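Long-range contacts in putative thioesterase (PDB 5UGZ), which probably acts as a type II thioesterase of the alpha/beta-hydrolase fold, releasing intermediates by thioester hydrolysis in the colibactin biosynthetic pathway: residues A[40-45]-A[244-249]; A[25-30]-A[90-95]; A[123-128]-A[199-204]; A[193-198]-A[220-225]. All blocks are in the same frame, centred on the assembly; numbering follows the deposited sequence.

Contact 1: A[40-45]-A[244-249]; sequences YKWRSV and QVVGYV
Trp42 lays one face of its indole against Val246, and this is the tight part of the contact. The methyl CG2 of Val246 sits 3.4 Å above the ring plane, shifted toward the rim, and comes within 3.5 Å of Trp42 CD2. Measured to the six-membered ring, it is 3.8 Å from the centroid and 24° off the normal, which qualifies as a CH-pi contact. The torsion of Val246 divides the labour: CG2 lies anti to the carbonyl carbon and meets the indole, whereas CG1, anti to the backbone N (chi1 175°), turns to Val45. Val245 CG1 approaches the far end of the indole obliquely, 3.9 Å from Trp42 CH2. Deeper in, Val249 CG2 makes a longer contact, 4.5 Å from Trp42 CZ3. The solvent side belongs to Val45, partly exposed and with a smaller contact, whose CG2 lies 3.7 Å from Val246 CB. No hydrogen bond joins the two segments; Asn250 ND2 donates to Val45 O, and elsewhere in the chain Phe95 and Tyr39 meet the indole edge-to-face. A 3-10 turn after strand 24-29 is thus docked by apolar contacts on the C-terminal helix 242-259, a helix that packs on the parallel sheet as in alpha/beta hydrolases.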
loop_
_atom_site.group_PDB
_atom_site.type_symbol
_atom_site.label_atom_id
_atom_site.label_comp_id
_atom_site.label_asym_id
_atom_site.label_seq_id
_atom_site.Cartn_x
_atom_site.Cartn_y
_atom_site.Cartn_z
ATOM N N TYR A 40 11.863 -6.003 -1.646
ATOM C CA TYR A 40 13.255 -6.368 -1.374
ATOM C C TYR A 40 14.211 -5.626 -2.307
ATOM O O TYR A 40 15.300 -5.209 -1.886
ATOM C CB TYR A 40 13.477 -7.877 -1.518
ATOM C CG TYR A 40 12.806 -8.790 -0.498
ATOM C CD1 TYR A 40 12.288 -8.311 0.690
ATOM C CD2 TYR A 40 12.724 -10.154 -0.741
ATOM C CE1 TYR A 40 11.691 -9.180 1.614
ATOM C CE2 TYR A 40 12.139 -11.019 0.152
ATOM C CZ TYR A 40 11.623 -10.544 1.330
ATOM O OH TYR A 40 11.025 -11.469 2.188
ATOM N N LYS A 41 13.816 -5.453 -3.581
ATOM C CA LYS A 41 14.649 -4.810 -4.593
ATOM C C LYS A 41 14.841 -3.319 -4.327
ATOM O O LYS A 41 15.738 -2.703 -4.925
ATOM C CB LYS A 41 14.032 -5.013 -5.978
ATOM C CG LYS A 41 12.630 -4.421 -6.119
ATOM C CD LYS A 41 12.057 -4.675 -7.494
ATOM C CE LYS A 41 10.618 -4.198 -7.614
ATOM N NZ LYS A 41 9.663 -5.081 -6.881
ATOM N N TRP A 42 14.006 -2.724 -3.466
ATOM C CA TRP A 42 14.136 -1.313 -3.144
ATOM C C TRP A 42 15.447 -1.000 -2.439
ATOM O O TRP A 42 15.877 0.158 -2.441
ATOM C CB TRP A 42 12.972 -0.861 -2.261
ATOM C CG TRP A 42 11.683 -0.705 -2.997
ATOM C CD1 TRP A 42 11.242 -1.442 -4.055
ATOM C CD2 TRP A 42 10.675 0.274 -2.735
ATOM N NE1 TRP A 42 10.012 -0.991 -4.457
ATOM C CE2 TRP A 42 9.642 0.061 -3.659
ATOM C CE3 TRP A 42 10.550 1.309 -1.807
ATOM C CZ2 TRP A 42 8.508 0.856 -3.693
ATOM C CZ3 TRP A 42 9.426 2.088 -1.836
ATOM C CH2 TRP A 42 8.421 1.865 -2.775
ATOM N N ARG A 43 16.076 -1.992 -1.809
ATOM C CA ARG A 43 17.321 -1.743 -1.094
ATOM C C ARG A 43 18.488 -1.427 -2.024
ATOM O O ARG A 43 19.562 -1.053 -1.544
ATOM C CB ARG A 43 17.652 -2.937 -0.209
ATOM C CG ARG A 43 17.654 -2.589 1.262
ATOM C CD ARG A 43 17.867 -3.838 2.089
ATOM N NE ARG A 43 19.202 -4.384 1.861
ATOM C CZ ARG A 43 19.473 -5.674 1.705
ATOM N NH1 ARG A 43 18.499 -6.580 1.738
ATOM N NH2 ARG A 43 20.720 -6.055 1.497
ATOM N N SER A 44 18.300 -1.514 -3.339
ATOM C CA SER A 44 19.370 -1.166 -4.263
ATOM C C SER A 44 19.313 0.286 -4.734
ATOM O O SER A 44 20.247 0.730 -5.412
ATOM C CB SER A 44 19.353 -2.107 -5.481
ATOM O OG SER A 44 18.349 -1.733 -6.414
ATOM N N VAL A 45 18.250 1.024 -4.406
ATOM C CA VAL A 45 18.119 2.424 -4.805
ATOM C C VAL A 45 17.788 3.355 -3.641
ATOM O O VAL A 45 18.018 4.575 -3.742
ATOM C CB VAL A 45 17.061 2.569 -5.930
ATOM C CG1 VAL A 45 17.680 2.248 -7.279
ATOM C CG2 VAL A 45 15.903 1.614 -5.708
ATOM N N GLN A 244 12.240 4.808 -10.161
ATOM C CA GLN A 244 11.731 6.180 -10.136
ATOM C C GLN A 244 10.904 6.438 -8.884
ATOM O O GLN A 244 11.038 7.486 -8.243
ATOM C CB GLN A 244 10.877 6.452 -11.379
ATOM C CG GLN A 244 11.648 6.657 -12.663
ATOM C CD GLN A 244 10.836 6.258 -13.889
ATOM O OE1 GLN A 244 10.740 5.073 -14.228
ATOM N NE2 GLN A 244 10.244 7.248 -14.558
ATOM N N VAL A 245 10.013 5.503 -8.542
ATOM C CA VAL A 245 9.268 5.604 -7.292
ATOM C C VAL A 245 10.227 5.796 -6.122
ATOM O O VAL A 245 10.025 6.663 -5.264
ATOM C CB VAL A 245 8.376 4.364 -7.096
ATOM C CG1 VAL A 245 7.796 4.344 -5.688
ATOM C CG2 VAL A 245 7.267 4.355 -8.113
ATOM N N VAL A 246 11.288 4.991 -6.064
ATOM C CA VAL A 246 12.229 5.174 -4.969
ATOM C C VAL A 246 13.010 6.462 -5.155
ATOM O O VAL A 246 13.498 7.037 -4.175
ATOM C CB VAL A 246 13.195 3.990 -4.818
ATOM C CG1 VAL A 246 14.178 4.326 -3.750
ATOM C CG2 VAL A 246 12.457 2.703 -4.448
ATOM N N GLY A 247 13.182 6.916 -6.401
ATOM C CA GLY A 247 13.812 8.212 -6.615
ATOM C C GLY A 247 13.035 9.335 -5.954
ATOM O O GLY A 247 13.620 10.255 -5.374
ATOM N N TYR A 248 11.700 9.254 -6.009
ATOM C CA TYR A 248 10.804 10.228 -5.390
ATOM C C TYR A 248 10.719 10.068 -3.876
ATOM O O TYR A 248 10.682 11.064 -3.146
ATOM C CB TYR A 248 9.415 10.101 -6.011
ATOM C CG TYR A 248 9.383 10.666 -7.395
ATOM C CD1 TYR A 248 9.588 12.028 -7.588
ATOM C CD2 TYR A 248 9.182 9.864 -8.507
ATOM C CE1 TYR A 248 9.580 12.586 -8.845
ATOM C CE2 TYR A 248 9.173 10.422 -9.787
ATOM C CZ TYR A 248 9.376 11.795 -9.939
ATOM O OH TYR A 248 9.380 12.414 -11.173
ATOM N N VAL A 249 10.642 8.831 -3.385
ATOM C CA VAL A 249 10.720 8.603 -1.943
ATOM C C VAL A 249 11.993 9.218 -1.392
ATOM O O VAL A 249 11.980 9.869 -0.338
ATOM C CB VAL A 249 10.633 7.094 -1.617
ATOM C CG1 VAL A 249 11.007 6.833 -0.180
ATOM C CG2 VAL A 249 9.235 6.569 -1.877
#

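Contact 2: A[25-30]-A[90-95]; sequences SLYCLP and GDYAIF
Leu26 swings CG anti to its own backbone nitrogen (chi1 172°), and its branch CD1 turns across to Ala93, 3.8 Å from Ala93 CB. In Cys28, chi1 of -62° sets SG beside the backbone N and 4.0 Å from Phe95 CB. These four residues share one face of the sheet; Tyr27, Tyr92 and Ile94 occupy the other. There the Tyr27 ring receives Tyr92 CB at its edge and in its plane, with CE1 of Tyr27 3.9 Å from that CB, and the two tyrosine side chains run roughly perpendicular to one another. Farther along, Leu29 CD1 meets Ile94 CG2 at 3.9 Å. The backbones run parallel, their directions 18° apart, and five hydrogen bonds alternate between them. Tyr27 gives and receives: its N binds Ala93 O at 3.1 Å, and its O takes Phe95 N at 2.9 Å, nearly in line with the carbonyl. The last, from Leu29 N to Phe95 O, is 2.8 Å and lies in the carbonyl plane. The outer end of Tyr92 is held elsewhere, its OH bonded to Asp117 O. Strand 24-29 is flanked on its other side by strand 50-54, through Leu26, and strand 91-97 by strand 121-125, through Ile94. Helix 99-113 packs on Leu29, Tyr92 and Ile94, while the Phe95 side chain touches Phe123 and Ser125 of strand 121-125.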
loop_
_atom_site.group_PDB
_atom_site.type_symbol
_atom_site.label_atom_id
_atom_site.label_comp_id
_atom_site.label_asym_id
_atom_site.label_seq_id
_atom_site.Cartn_x
_atom_site.Cartn_y
_atom_site.Cartn_z
ATOM N N SER A 25 13.237 4.743 9.221
ATOM C CA SER A 25 12.725 3.464 8.760
ATOM C C SER A 25 11.498 3.687 7.888
ATOM O O SER A 25 10.590 4.443 8.255
ATOM C CB SER A 25 12.402 2.567 9.944
ATOM O OG SER A 25 13.563 2.398 10.725
ATOM N N LEU A 26 11.499 3.048 6.730
ATOM C CA LEU A 26 10.413 3.103 5.761
ATOM C C LEU A 26 9.693 1.758 5.769
ATOM O O LEU A 26 10.232 0.765 5.279
ATOM C CB LEU A 26 10.968 3.412 4.377
ATOM C CG LEU A 26 9.992 3.323 3.214
ATOM C CD1 LEU A 26 9.029 4.505 3.235
ATOM C CD2 LEU A 26 10.781 3.249 1.898
ATOM N N TYR A 27 8.485 1.738 6.333
ATOM C CA TYR A 27 7.620 0.568 6.357
ATOM C C TYR A 27 6.821 0.527 5.062
ATOM O O TYR A 27 6.162 1.507 4.705
ATOM C CB TYR A 27 6.687 0.615 7.577
ATOM C CG TYR A 27 7.480 0.596 8.886
ATOM C CD1 TYR A 27 7.910 1.776 9.496
ATOM C CD2 TYR A 27 7.854 -0.605 9.466
ATOM C CE1 TYR A 27 8.666 1.743 10.662
ATOM C CE2 TYR A 27 8.603 -0.644 10.617
ATOM C CZ TYR A 27 9.014 0.522 11.207
ATOM O OH TYR A 27 9.761 0.447 12.361
ATOM N N CYS A 28 6.889 -0.601 4.353
ATOM C CA CYS A 28 6.208 -0.750 3.076
ATOM C C CYS A 28 5.175 -1.864 3.149
ATOM O O CYS A 28 5.464 -2.956 3.649
ATOM C CB CYS A 28 7.204 -1.027 1.952
ATOM S SG CYS A 28 8.368 0.335 1.727
ATOM N N LEU A 29 3.972 -1.583 2.627
ATOM C CA LEU A 29 2.888 -2.555 2.585
ATOM C C LEU A 29 2.575 -2.927 1.143
ATOM O O LEU A 29 2.492 -2.041 0.285
ATOM C CB LEU A 29 1.623 -2.000 3.278
ATOM C CG LEU A 29 1.731 -1.905 4.806
ATOM C CD1 LEU A 29 2.748 -0.865 5.213
ATOM C CD2 LEU A 29 0.387 -1.580 5.443
ATOM N N PRO A 30 2.387 -4.208 0.838
ATOM C CA PRO A 30 2.190 -4.626 -0.551
ATOM C C PRO A 30 0.748 -4.465 -1.026
ATOM O O PRO A 30 -0.185 -4.227 -0.261
ATOM C CB PRO A 30 2.607 -6.103 -0.520
ATOM C CG PRO A 30 2.290 -6.547 0.862
ATOM C CD PRO A 30 2.444 -5.349 1.768
ATOM N N GLY A 90 12.164 6.516 16.480
ATOM C CA GLY A 90 12.776 7.506 15.615
ATOM C C GLY A 90 11.838 7.998 14.525
ATOM O O GLY A 90 10.615 7.877 14.619
ATOM N N ASP A 91 12.435 8.564 13.472
ATOM C CA ASP A 91 11.696 8.953 12.278
ATOM C C ASP A 91 11.246 7.741 11.475
ATOM O O ASP A 91 11.946 6.733 11.386
ATOM C CB ASP A 91 12.556 9.830 11.375
ATOM C CG ASP A 91 13.129 11.011 12.106
ATOM O OD1 ASP A 91 12.366 11.954 12.409
ATOM O OD2 ASP A 91 14.342 10.990 12.385
ATOM N N TYR A 92 10.093 7.866 10.829
ATOM C CA TYR A 92 9.625 6.790 9.964
ATOM C C TYR A 92 8.635 7.340 8.945
ATOM O O TYR A 92 8.035 8.402 9.133
ATOM C CB TYR A 92 9.003 5.653 10.791
ATOM C CG TYR A 92 7.667 5.992 11.414
ATOM C CD1 TYR A 92 6.486 5.692 10.755
ATOM C CD2 TYR A 92 7.587 6.609 12.651
ATOM C CE1 TYR A 92 5.285 5.993 11.296
ATOM C CE2 TYR A 92 6.363 6.936 13.208
ATOM C CZ TYR A 92 5.213 6.616 12.519
ATOM O OH TYR A 92 3.968 6.906 13.044
ATOM N N ALA A 93 8.495 6.606 7.847
ATOM C CA ALA A 93 7.506 6.868 6.812
ATOM C C ALA A 93 6.773 5.569 6.528
ATOM O O ALA A 93 7.182 4.505 6.982
ATOM C CB ALA A 93 8.149 7.399 5.530
ATOM N N ILE A 94 5.684 5.655 5.766
ATOM C CA ILE A 94 4.900 4.491 5.376
ATOM C C ILE A 94 4.548 4.599 3.902
ATOM O O ILE A 94 4.026 5.626 3.461
ATOM C CB ILE A 94 3.619 4.342 6.213
ATOM C CG1 ILE A 94 3.954 4.593 7.689
ATOM C CG2 ILE A 94 2.980 2.959 5.949
ATOM C CD1 ILE A 94 2.813 4.411 8.642
ATOM N N PHE A 95 4.841 3.541 3.146
ATOM C CA PHE A 95 4.478 3.429 1.747
ATOM C C PHE A 95 3.570 2.217 1.600
ATOM O O PHE A 95 3.842 1.166 2.182
ATOM C CB PHE A 95 5.737 3.275 0.852
ATOM C CG PHE A 95 5.432 3.087 -0.608
ATOM C CD1 PHE A 95 5.012 1.851 -1.096
ATOM C CD2 PHE A 95 5.556 4.145 -1.498
ATOM C CE1 PHE A 95 4.713 1.667 -2.443
ATOM C CE2 PHE A 95 5.264 3.965 -2.859
ATOM C CZ PHE A 95 4.840 2.722 -3.325
#

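Contact 3: A[123-128]-A[199-204]; sequences FFSGCR and VLFHGD
Three backbone hydrogen bonds zip Phe124 and Gly126 to Val199 and Phe201. Phe124 N reaches Val199 O at 2.9 Å, almost straight on to the carbonyl (C=O...N 169°); Phe201 N returns to Phe124 O at 3.2 Å, tilted 33° from the carbonyl plane; and Gly126 N closes the series on Phe201 O at 2.8 Å. This is parallel pairing in the central sheet of an alpha/beta-hydrolase fold, the two strand directions differing by 15°. Gly126 has a positive phi, so the chain leaves the sheet directly after its bond. Close by, the sequence around Ser98 fits a nucleophile elbow, and Gly126 O makes a weak hydrogen bond with Ser98 OG. Ser125 OG, anti to the backbone N, hydrogen-bonds His97 ND1, while its carbon neighbour CB packs obliquely against the Phe201 ring. Phe123, Ser125, Val199 and Phe201 line one face of the sheet, which helix 242-259 covers. Phe124 and Leu200 point to the other, where Trp217 stacks on the Phe124 ring and Leu200 CD2 lies at the edge of that ring, 4.0 Å from Phe124 CD2. On the first face the side chains of Phe123 and Phe201 run alongside each other: Phe123 CD1 comes in near the plane of the Phe201 ring, 3.7 Å from CE2, and also lies 3.5 Å from Val199 CB.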
loop_
_atom_site.group_PDB
_atom_site.type_symbol
_atom_site.label_atom_id
_atom_site.label_comp_id
_atom_site.label_asym_id
_atom_site.label_seq_id
_atom_site.Cartn_x
_atom_site.Cartn_y
_atom_site.Cartn_z
ATOM N N PHE A 123 3.211 7.791 1.758
ATOM C CA PHE A 123 3.139 7.576 0.318
ATOM C C PHE A 123 1.984 6.630 0.046
ATOM O O PHE A 123 1.963 5.514 0.568
ATOM C CB PHE A 123 4.452 6.994 -0.224
ATOM C CG PHE A 123 5.667 7.795 0.140
ATOM C CD1 PHE A 123 6.113 8.814 -0.687
ATOM C CD2 PHE A 123 6.354 7.543 1.321
ATOM C CE1 PHE A 123 7.233 9.560 -0.358
ATOM C CE2 PHE A 123 7.468 8.291 1.666
ATOM C CZ PHE A 123 7.906 9.308 0.820
ATOM N N PHE A 124 1.016 7.074 -0.746
ATOM C CA PHE A 124 -0.107 6.237 -1.149
ATOM C C PHE A 124 -0.008 6.065 -2.652
ATOM O O PHE A 124 -0.264 7.006 -3.412
ATOM C CB PHE A 124 -1.452 6.833 -0.738
ATOM C CG PHE A 124 -1.562 7.119 0.737
ATOM C CD1 PHE A 124 -1.613 6.081 1.656
ATOM C CD2 PHE A 124 -1.596 8.421 1.211
ATOM C CE1 PHE A 124 -1.702 6.338 3.014
ATOM C CE2 PHE A 124 -1.683 8.671 2.570
ATOM C CZ PHE A 124 -1.736 7.625 3.467
ATOM N N SER A 125 0.372 4.866 -3.068
ATOM C CA SER A 125 0.612 4.547 -4.460
ATOM C C SER A 125 -0.563 3.744 -5.016
ATOM O O SER A 125 -1.079 2.833 -4.357
ATOM C CB SER A 125 1.928 3.778 -4.573
ATOM O OG SER A 125 2.308 3.567 -5.906
ATOM N N GLY A 126 -0.996 4.104 -6.222
ATOM C CA GLY A 126 -2.077 3.377 -6.879
ATOM C C GLY A 126 -3.301 3.212 -6.005
ATOM O O GLY A 126 -3.904 2.132 -5.963
ATOM N N CYS A 127 -3.675 4.267 -5.295
ATOM C CA CYS A 127 -4.624 4.163 -4.193
ATOM C C CYS A 127 -5.597 5.327 -4.278
ATOM O O CYS A 127 -5.191 6.477 -4.126
ATOM C CB CYS A 127 -3.887 4.169 -2.852
ATOM S SG CYS A 127 -4.921 3.698 -1.475
ATOM N N ARG A 128 -6.873 5.024 -4.513
ATOM C CA ARG A 128 -7.919 6.035 -4.481
ATOM C C ARG A 128 -8.126 6.521 -3.046
ATOM O O ARG A 128 -7.740 5.841 -2.090
ATOM C CB ARG A 128 -9.212 5.469 -5.072
ATOM C CG ARG A 128 -9.066 5.089 -6.566
ATOM C CD ARG A 128 -10.280 4.355 -7.168
ATOM N NE ARG A 128 -11.546 5.085 -7.032
ATOM C CZ ARG A 128 -12.656 4.811 -7.721
ATOM N NH1 ARG A 128 -12.674 3.830 -8.624
ATOM N NH2 ARG A 128 -13.754 5.526 -7.509
ATOM N N VAL A 199 2.377 11.983 -0.336
ATOM C CA VAL A 199 2.772 11.863 -1.735
ATOM C C VAL A 199 1.934 10.764 -2.367
ATOM O O VAL A 199 1.808 9.675 -1.801
ATOM C CB VAL A 199 4.276 11.569 -1.890
ATOM C CG1 VAL A 199 4.668 11.495 -3.366
ATOM C CG2 VAL A 199 5.093 12.618 -1.152
ATOM N N LEU A 200 1.358 11.057 -3.530
ATOM C CA LEU A 200 0.497 10.135 -4.252
ATOM C C LEU A 200 1.177 9.731 -5.553
ATOM O O LEU A 200 1.706 10.586 -6.273
ATOM C CB LEU A 200 -0.866 10.770 -4.537
ATOM C CG LEU A 200 -1.636 11.348 -3.346
ATOM C CD1 LEU A 200 -2.897 12.048 -3.846
ATOM C CD2 LEU A 200 -1.991 10.265 -2.326
ATOM N N PHE A 201 1.177 8.429 -5.836
ATOM C CA PHE A 201 1.750 7.866 -7.054
ATOM C C PHE A 201 0.644 7.240 -7.893
ATOM O O PHE A 201 -0.204 6.509 -7.376
ATOM C CB PHE A 201 2.818 6.805 -6.756
ATOM C CG PHE A 201 4.062 7.348 -6.115
ATOM C CD1 PHE A 201 5.006 8.004 -6.863
ATOM C CD2 PHE A 201 4.296 7.175 -4.772
ATOM C CE1 PHE A 201 6.152 8.510 -6.280
ATOM C CE2 PHE A 201 5.445 7.667 -4.186
ATOM C CZ PHE A 201 6.367 8.338 -4.943
ATOM N N HIS A 202 0.674 7.518 -9.193
ATOM C CA HIS A 202 -0.410 7.162 -10.096
ATOM C C HIS A 202 0.191 6.847 -11.460
ATOM O O HIS A 202 1.052 7.588 -11.938
ATOM C CB HIS A 202 -1.426 8.316 -10.165
ATOM C CG HIS A 202 -2.593 8.060 -11.064
ATOM N ND1 HIS A 202 -3.486 7.035 -10.852
ATOM C CD2 HIS A 202 -3.026 8.715 -12.170
ATOM C CE1 HIS A 202 -4.410 7.055 -11.796
ATOM N NE2 HIS A 202 -4.153 8.065 -12.609
ATOM N N GLY A 203 -0.215 5.723 -12.053
ATOM C CA GLY A 203 0.098 5.435 -13.440
ATOM C C GLY A 203 -1.045 5.879 -14.323
ATOM O O GLY A 203 -2.188 5.457 -14.134
ATOM N N ASP A 204 -0.736 6.745 -15.303
ATOM C CA ASP A 204 -1.789 7.410 -16.072
ATOM C C ASP A 204 -2.693 6.421 -16.798
ATOM O O ASP A 204 -3.854 6.739 -17.074
ATOM C CB ASP A 204 -1.184 8.393 -17.076
ATOM C CG ASP A 204 -0.520 7.696 -18.248
ATOM O OD1 ASP A 204 -0.370 8.327 -19.311
ATOM O OD2 ASP A 204 -0.148 6.511 -18.108
#

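Contact 4: A[193-198]-A[220-225]; sequences TLTCPI and FTTRKT
Leu194 and Thr221 are joined by a backbone bridge with their CA atoms 4.3 Å apart, and the two chains come together again at Ile198 and Thr225, where the pairing is parallel. At the first site Thr222 N donates to Leu194 O at 2.8 Å, and the bond from Leu194 N to Phe220 O is weak; at the second, Ile198 N binds Lys224 O at 3.3 Å. Between the two sites the side chain of Thr221 takes over. Its OG1, anti to the backbone N (chi1 -177°), points at Cys196 O, although the modelled separation is too short for its length to be trusted. The same OG1 accepts from Arg223 N at 3.2 Å with an N-H...O angle of 168°, forming an ST turn. Both segments lead into the last two strands of the alpha/beta-hydrolase sheet, 198-203 and 225-230, with 225-230 at its edge; the loop bridge at Leu194 and Thr221 comes before the strands, and the Ile198-Thr225 pair begins their parallel ladder. Thr221 CG2 lies 3.8 Å from Ile198 CG1, and the two side chains lie antiparallel and overlap. Arg223, bent at chi3 (43°), lays a face of its guanidinium over the proline ring: Pro197 CG sits 3.8 Å above the centre of the Arg223 guanidinium. Arg223 NH1 is hydrogen-bonded to Gly260 O. On the exposed side Thr193 CG2 meets Thr222 CG2 at 3.6 Å. A water donates to both Ile198 O and Lys224 O, while Thr225 OG1 is buried without a polar partner.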
loop_
_atom_site.group_PDB
_atom_site.type_symbol
_atom_site.label_atom_id
_atom_site.label_comp_id
_atom_site.label_asym_id
_atom_site.label_seq_id
_atom_site.Cartn_x
_atom_site.Cartn_y
_atom_site.Cartn_z
ATOM N N THR A 193 -6.298 15.074 12.142
ATOM C CA THR A 193 -5.744 15.314 10.814
ATOM C C THR A 193 -4.248 15.050 10.868
ATOM O O THR A 193 -3.554 15.577 11.748
ATOM C CB THR A 193 -5.987 16.751 10.338
ATOM O OG1 THR A 193 -7.388 17.013 10.286
ATOM C CG2 THR A 193 -5.441 16.936 8.947
ATOM N N LEU A 194 -3.760 14.233 9.936
ATOM C CA LEU A 194 -2.323 14.041 9.806
ATOM C C LEU A 194 -1.644 15.393 9.616
ATOM O O LEU A 194 -2.228 16.338 9.075
ATOM C CB LEU A 194 -2.022 13.094 8.637
ATOM C CG LEU A 194 -2.653 11.699 8.818
ATOM C CD1 LEU A 194 -2.476 10.821 7.604
ATOM C CD2 LEU A 194 -2.089 11.017 10.030
ATOM N N THR A 195 -0.410 15.495 10.101
ATOM C CA THR A 195 0.389 16.707 9.975
ATOM C C THR A 195 1.714 16.441 9.258
ATOM O O THR A 195 2.730 17.058 9.571
ATOM C CB THR A 195 0.665 17.325 11.341
ATOM O OG1 THR A 195 1.525 16.458 12.082
ATOM C CG2 THR A 195 -0.594 17.509 12.109
ATOM N N CYS A 196 1.726 15.514 8.317
ATOM C CA CYS A 196 2.904 15.242 7.514
ATOM C C CYS A 196 2.527 15.337 6.046
ATOM O O CYS A 196 1.342 15.318 5.699
ATOM C CB CYS A 196 3.480 13.858 7.828
ATOM S SG CYS A 196 2.355 12.512 7.471
ATOM N N PRO A 197 3.510 15.469 5.158
ATOM C CA PRO A 197 3.198 15.514 3.727
ATOM C C PRO A 197 2.721 14.158 3.221
ATOM O O PRO A 197 3.158 13.104 3.685
ATOM C CB PRO A 197 4.530 15.916 3.081
ATOM C CG PRO A 197 5.423 16.315 4.207
ATOM C CD PRO A 197 4.948 15.621 5.419
ATOM N N ILE A 198 1.788 14.198 2.274
ATOM C CA ILE A 198 1.297 13.016 1.578
ATOM C C ILE A 198 1.797 13.075 0.143
ATOM O O ILE A 198 1.649 14.101 -0.529
ATOM C CB ILE A 198 -0.241 12.937 1.607
ATOM C CG1 ILE A 198 -0.768 12.659 3.019
ATOM C CG2 ILE A 198 -0.737 11.915 0.609
ATOM C CD1 ILE A 198 -2.265 12.352 3.060
ATOM N N PHE A 220 -6.840 15.052 4.411
ATOM C CA PHE A 220 -6.376 14.101 5.414
ATOM C C PHE A 220 -5.047 14.493 6.047
ATOM O O PHE A 220 -4.590 13.808 6.968
ATOM C CB PHE A 220 -6.287 12.700 4.792
ATOM C CG PHE A 220 -7.627 12.114 4.481
ATOM C CD1 PHE A 220 -8.445 11.665 5.499
ATOM C CD2 PHE A 220 -8.098 12.062 3.180
ATOM C CE1 PHE A 220 -9.693 11.150 5.223
ATOM C CE2 PHE A 220 -9.352 11.542 2.896
ATOM C CZ PHE A 220 -10.149 11.094 3.910
ATOM N N THR A 221 -4.433 15.587 5.589
ATOM C CA THR A 221 -3.234 16.140 6.198
ATOM C C THR A 221 -3.313 17.661 6.162
ATOM O O THR A 221 -3.937 18.242 5.272
ATOM C CB THR A 221 -1.968 15.657 5.472
ATOM O OG1 THR A 221 -0.801 16.163 6.137
ATOM C CG2 THR A 221 -1.970 16.141 4.041
ATOM N N THR A 222 -2.692 18.305 7.152
ATOM C CA THR A 222 -2.565 19.758 7.108
ATOM C C THR A 222 -1.412 20.222 6.241
ATOM O O THR A 222 -1.297 21.426 5.986
ATOM C CB THR A 222 -2.347 20.335 8.493
ATOM O OG1 THR A 222 -1.119 19.817 9.014
ATOM C CG2 THR A 222 -3.494 19.981 9.409
ATOM N N ARG A 223 -0.550 19.316 5.798
ATOM C CA ARG A 223 0.579 19.709 4.981
ATOM C C ARG A 223 0.262 19.500 3.507
ATOM O O ARG A 223 -0.858 19.170 3.106
ATOM C CB ARG A 223 1.845 18.976 5.422
ATOM C CG ARG A 223 2.206 19.391 6.824
ATOM C CD ARG A 223 3.664 19.236 7.197
ATOM N NE ARG A 223 4.608 19.660 6.169
ATOM C CZ ARG A 223 5.925 19.582 6.322
ATOM N NH1 ARG A 223 6.429 19.121 7.457
ATOM N NH2 ARG A 223 6.743 19.959 5.353
ATOM N N LYS A 224 1.263 19.780 2.686
ATOM C CA LYS A 224 1.119 19.684 1.247
ATOM C C LYS A 224 0.887 18.229 0.836
ATOM O O LYS A 224 1.582 17.319 1.296
ATOM C CB LYS A 224 2.378 20.258 0.591
ATOM C CG LYS A 224 2.482 20.112 -0.899
ATOM C CD LYS A 224 3.782 20.729 -1.375
ATOM C CE LYS A 224 3.845 20.890 -2.895
ATOM N NZ LYS A 224 4.271 19.633 -3.613
ATOM N N THR A 225 -0.117 18.007 0.001
ATOM C CA THR A 225 -0.210 16.793 -0.793
ATOM C C THR A 225 0.496 17.015 -2.127
ATOM O O THR A 225 0.490 18.126 -2.666
ATOM C CB THR A 225 -1.672 16.421 -1.020
ATOM O OG1 THR A 225 -2.276 16.081 0.237
ATOM C CG2 THR A 225 -1.795 15.266 -2.002
HETATM O O HOH W 1 3.602 16.058 -0.594
#

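In the fold
Contacts 2 and 3 lie in one parallel sheet, ordered 50-54, 24-29, 91-97, 121-125, 198-203, 225-230; contact 4 leads into its edge, and contact 1 packs on one face. Contact 2 pairs the second and third strands, contact 3 the fourth and fifth, their centres about 16 Å apart; Ile94 O and Phe123 N probably bridge them by a hydrogen bond. Helix 242-259 of contact 1 touches contact 3 through Tyr248 and Phe201, and contact 2 through Val245 and Phe95. Contact 4 is about 23 Å from contact 1 between centres. Along the chain contact 2 closes before contact 3 opens, contacts 3 and 4 interleave, and contact 1 crosses contact 2 and encloses contacts 3 and 4, so the last helix ties the beginning and end of the sheet together.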